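Side-chain contacts in probable glutamine-binding lipoprotein GlnH (GLNBP) (Mycobacterium tuberculosis, PDB 6H20), which binds amino acids, asparagine in this crystal, and probably senses aspartate to help regulate a protein kinase that controls glutamate metabolism: residues A[99-102]-A[103-107]; A[194-197]-A[198-201]. One frame throughout, in Å; residues are numbered along the deposited sequence.

Interaction 1. Residues A[99-102]-A[103-107]; sequences RILS and AAERV. With ASN (asparagine), chain B.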
loop_
_atom_site.group_PDB
_atom_site.type_symbol
_atom_site.label_atom_id
_atom_site.label_comp_id
_atom_site.label_asym_id
_atom_site.label_seq_id
_atom_site.Cartn_x
_atom_site.Cartn_y
_atom_site.Cartn_z
ATOM N N ARG A 99 0.859 15.134 -0.459
ATOM C CA ARG A 99 -0.576 15.376 -0.472
ATOM C C ARG A 99 -1.220 14.248 0.309
ATOM O O ARG A 99 -1.080 13.077 -0.060
ATOM C CB ARG A 99 -1.162 15.430 -1.883
ATOM C CG ARG A 99 -2.643 15.852 -1.849
ATOM C CD ARG A 99 -3.330 15.886 -3.214
ATOM N NE ARG A 99 -2.760 16.883 -4.111
ATOM C CZ ARG A 99 -3.255 18.102 -4.308
ATOM N NH1 ARG A 99 -4.348 18.506 -3.659
ATOM N NH2 ARG A 99 -2.647 18.924 -5.156
ATOM N N ILE A 100 -1.907 14.590 1.391
ATOM C CA ILE A 100 -2.508 13.571 2.244
ATOM C C ILE A 100 -3.767 13.036 1.575
ATOM O O ILE A 100 -4.700 13.794 1.283
ATOM C CB ILE A 100 -2.807 14.128 3.643
ATOM C CG1 ILE A 100 -1.539 14.735 4.253
ATOM C CG2 ILE A 100 -3.417 13.052 4.531
ATOM C CD1 ILE A 100 -0.410 13.775 4.473
ATOM N N LEU A 101 -3.794 11.723 1.331
ATOM C CA LEU A 101 -4.861 11.059 0.598
ATOM C C LEU A 101 -5.252 9.797 1.350
ATOM O O LEU A 101 -4.382 9.096 1.872
ATOM C CB LEU A 101 -4.347 10.594 -0.784
ATOM C CG LEU A 101 -3.854 11.580 -1.837
ATOM C CD1 LEU A 101 -3.253 10.822 -2.992
ATOM C CD2 LEU A 101 -4.994 12.463 -2.313
ATOM N N SER A 102 -6.551 9.493 1.385
ATOM C CA SER A 102 -6.965 8.193 1.897
ATOM C C SER A 102 -6.826 7.121 0.813
ATOM O O SER A 102 -6.582 7.410 -0.366
ATOM C CB SER A 102 -8.409 8.234 2.376
ATOM O OG SER A 102 -9.287 8.387 1.276
ATOM N N ALA A 103 -6.973 5.859 1.234
ATOM C CA ALA A 103 -6.914 4.739 0.299
ATOM C C ALA A 103 -7.928 4.904 -0.820
ATOM O O ALA A 103 -7.647 4.599 -1.989
ATOM C CB ALA A 103 -7.162 3.423 1.048
ATOM N N ALA A 104 -9.112 5.412 -0.486
ATOM C CA ALA A 104 -10.176 5.573 -1.461
ATOM C C ALA A 104 -9.919 6.717 -2.431
ATOM O O ALA A 104 -10.674 6.851 -3.397
ATOM C CB ALA A 104 -11.500 5.804 -0.725
ATOM N N GLU A 105 -8.897 7.545 -2.197
ATOM C CA GLU A 105 -8.598 8.695 -3.048
ATOM C C GLU A 105 -7.345 8.529 -3.899
ATOM O O GLU A 105 -6.986 9.460 -4.628
ATOM C CB GLU A 105 -8.441 9.961 -2.194
ATOM C CG GLU A 105 -9.704 10.382 -1.453
ATOM C CD GLU A 105 -9.459 11.402 -0.341
ATOM O OE1 GLU A 105 -8.350 11.462 0.228
ATOM O OE2 GLU A 105 -10.407 12.149 -0.013
ATOM N N ARG A 106 -6.653 7.391 -3.811
ATOM C CA ARG A 106 -5.400 7.239 -4.549
ATOM C C ARG A 106 -5.612 7.315 -6.057
ATOM O O ARG A 106 -4.841 7.974 -6.760
ATOM C CB ARG A 106 -4.740 5.908 -4.188
ATOM C CG ARG A 106 -4.255 5.851 -2.758
ATOM C CD ARG A 106 -3.741 4.435 -2.401
ATOM N NE ARG A 106 -4.850 3.484 -2.331
ATOM C CZ ARG A 106 -4.730 2.236 -1.866
ATOM N NH1 ARG A 106 -3.545 1.794 -1.452
ATOM N NH2 ARG A 106 -5.789 1.434 -1.816
ATOM N N VAL A 107 -6.644 6.644 -6.575
ATOM C CA VAL A 107 -6.865 6.652 -8.021
ATOM C C VAL A 107 -7.286 8.038 -8.493
ATOM O O VAL A 107 -6.784 8.543 -9.509
ATOM C CB VAL A 107 -7.877 5.565 -8.429
ATOM C CG1 VAL A 107 -8.419 5.831 -9.838
ATOM C CG2 VAL A 107 -7.230 4.193 -8.352
HETATM N N ASN B . -2.724 -2.794 -0.444
HETATM C CA ASN B . -4.174 -2.726 -0.268
HETATM C C ASN B . -4.776 -1.880 -1.375
HETATM O O ASN B . -5.958 -1.494 -1.298
HETATM C CB ASN B . -4.530 -2.157 1.106
HETATM C CG ASN B . -4.160 -0.702 1.251
HETATM O OD1 ASN B . -3.369 -0.155 0.489
HETATM N ND2 ASN B . -4.766 -0.055 2.219
HETATM O OXT ASN B . -4.059 -1.581 -2.354
HETATM O O HOH W 1 -7.543 14.165 0.106
#
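Glu105 turns its carboxylate back along the chain to Ser102. Its CG lies beside its own backbone N (chi1 -64°) and the rest of the chain runs extended, which carries OE1 to the N-H of Ser102, 2.9 Å from Ser102 N. The bond is almost straight, at 171°, and reaches OE1 on its anti side, tilted out of the carboxylate plane. OE1 takes a second donor, a water at 2.8 Å that also donates to Ile100 O. In return Glu105 N donates to Ser102 O at 3.0 Å; with Ala103 and Ala104 at helical-type backbone angles this makes a type I beta-turn, and the Glu105 side chain bonds back to its first residue. Ser102 OG rests 3.4 Å from Glu105 CG.

Arg106 sends its guanidinium to the ligand. A bend at chi3 (-70°) brings NE to within 3.0 Å of Ala103 O, on a lone pair of that carbonyl, while Ala103 CB lies over one guanidinium face near its rim. Held like this, Arg106 grips the bound asparagine at two points: NH1 to OD1 at 2.8 Å and NH2 to the carboxylate O at 3.0 Å. NH1 also reaches Lys120 O. The whole turn leads from strand 96-100, paired with strand 53-57, into helix 106-111, with Leu101 and Arg106 packed on strand 117-118.

Interaction 2. Residues A[194-197]-A[198-201]; sequences CLVA and LQQR
Gln199 lays its amide across the side chain of Leu195, one helical turn earlier, with CD 3.9 Å from Leu195 CG. With chi1 at -71° the glutamine chain leans back toward the preceding turn, and its CG lies 3.3 Å from Leu195 O; the extended remainder then puts NE2 near both Leu195 CG and CD1. Leu195 CD1 in turn meets CG and CD of Gln199, and the Leu195 side chain also touches Leu216 of helix 210-219 and Leu223 of strand 223-226.

One residue on, the side chains of Val196 and Gln200 lie alongside each other, directed alike, and Val196 CG1 comes 3.3 Å from Gln200 NE2. Gln200 CG is drawn in over the backbone, 3.1 Å from Val196 O. Beneath these side chains run ordinary i to i+4 bonds, such as Gln199 N to Leu195 O at 2.8 Å, before helix 191-199 stops in a Schellman motif. Arg201, with a positive phi of 58°, is its C-prime residue: Arg201 N turns back to Leu198 O at 2.9 Å and Glu202 N to Ala197 O. The Leu198 side chain touches Leu223 as well. At the earlier end of the segment, Cys194 SG forms a disulfide with Cys165 of strand 163-167, tying this helix covalently to the sheet.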
loop_
_atom_site.group_PDB
_atom_site.type_symbol
_atom_site.label_atom_id
_atom_site.label_comp_id
_atom_site.label_asym_id
_atom_site.label_seq_id
_atom_site.Cartn_x
_atom_site.Cartn_y
_atom_site.Cartn_z
ATOM N N CYS A 194 -8.952 1.164 12.298
ATOM C CA CYS A 194 -9.274 -0.218 12.649
ATOM C C CYS A 194 -8.589 -0.609 13.942
ATOM O O CYS A 194 -9.166 -1.327 14.769
ATOM C CB CYS A 194 -8.837 -1.179 11.541
ATOM S SG CYS A 194 -9.868 -1.188 10.077
ATOM N N LEU A 195 -7.357 -0.139 14.139
ATOM C CA LEU A 195 -6.658 -0.464 15.375
ATOM C C LEU A 195 -7.378 0.133 16.572
ATOM O O LEU A 195 -7.588 -0.546 17.582
ATOM C CB LEU A 195 -5.208 0.013 15.306
ATOM C CG LEU A 195 -4.458 -0.175 16.621
ATOM C CD1 LEU A 195 -4.420 -1.655 17.002
ATOM C CD2 LEU A 195 -3.059 0.404 16.538
ATOM N N VAL A 196 -7.792 1.395 16.467
ATOM C CA VAL A 196 -8.546 2.017 17.556
ATOM C C VAL A 196 -9.817 1.226 17.849
ATOM O O VAL A 196 -10.146 0.952 19.010
ATOM C CB VAL A 196 -8.854 3.490 17.231
ATOM C CG1 VAL A 196 -9.821 4.071 18.266
ATOM C CG2 VAL A 196 -7.565 4.288 17.196
ATOM N N ALA A 197 -10.547 0.849 16.798
ATOM C CA ALA A 197 -11.785 0.098 16.982
ATOM C C ALA A 197 -11.535 -1.220 17.706
ATOM O O ALA A 197 -12.336 -1.634 18.554
ATOM C CB ALA A 197 -12.445 -0.156 15.629
ATOM N N LEU A 198 -10.437 -1.900 17.380
ATOM C CA LEU A 198 -10.149 -3.173 18.036
ATOM C C LEU A 198 -9.706 -2.945 19.473
ATOM O O LEU A 198 -10.102 -3.688 20.383
ATOM C CB LEU A 198 -9.094 -3.943 17.238
ATOM C CG LEU A 198 -8.764 -5.364 17.700
ATOM C CD1 LEU A 198 -10.011 -6.237 17.840
ATOM C CD2 LEU A 198 -7.787 -5.997 16.722
ATOM N N GLN A 199 -8.906 -1.901 19.704
ATOM C CA GLN A 199 -8.511 -1.578 21.073
ATOM C C GLN A 199 -9.721 -1.295 21.946
ATOM O O GLN A 199 -9.715 -1.616 23.143
ATOM C CB GLN A 199 -7.563 -0.383 21.078
ATOM C CG GLN A 199 -6.200 -0.720 20.522
ATOM C CD GLN A 199 -5.301 0.480 20.368
ATOM O OE1 GLN A 199 -5.742 1.568 20.003
ATOM N NE2 GLN A 199 -4.015 0.279 20.620
ATOM N N GLN A 200 -10.760 -0.695 21.374
ATOM C CA GLN A 200 -11.974 -0.388 22.113
ATOM C C GLN A 200 -13.000 -1.507 22.040
ATOM O O GLN A 200 -14.135 -1.319 22.497
ATOM C CB GLN A 200 -12.572 0.929 21.623
ATOM C CG GLN A 200 -11.561 2.046 21.583
ATOM C CD GLN A 200 -12.194 3.410 21.460
ATOM O OE1 GLN A 200 -13.405 3.571 21.625
ATOM N NE2 GLN A 200 -11.373 4.409 21.161
ATOM N N ARG A 201 -12.621 -2.663 21.486
ATOM C CA ARG A 201 -13.496 -3.835 21.384
ATOM C C ARG A 201 -14.788 -3.533 20.624
ATOM O O ARG A 201 -15.847 -4.092 20.926
ATOM C CB ARG A 201 -13.774 -4.458 22.759
ATOM C CG ARG A 201 -12.511 -4.692 23.565
ATOM C CD ARG A 201 -12.744 -5.668 24.703
ATOM N NE ARG A 201 -11.578 -6.518 24.934
ATOM C CZ ARG A 201 -10.694 -6.330 25.910
ATOM N NH1 ARG A 201 -10.841 -5.318 26.754
ATOM N NH2 ARG A 201 -9.665 -7.156 26.045
#

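Overall arrangement
Interaction 1 comes first along the chain and interaction 2 follows some ninety residues later; their centres lie 22 Å apart, with nearest atoms about 10 Å from each other and without contact. They belong to different parts of the fold. Residues 99-107 run from the end of strand 96-100, which pairs in parallel with 53-57, into helix 106-111. Helix 191-199 is instead joined to strand 163-167 by a disulfide and touches helix 210-219 and strand 223-226, consistent with the two lobes of a periplasmic-binding-protein fold. Asparagine binds between the lobes. Interaction 1 supplies Arg106 directly; in interaction 2 the side chain of Cys194 stays about 9 Å from the bound asparagine.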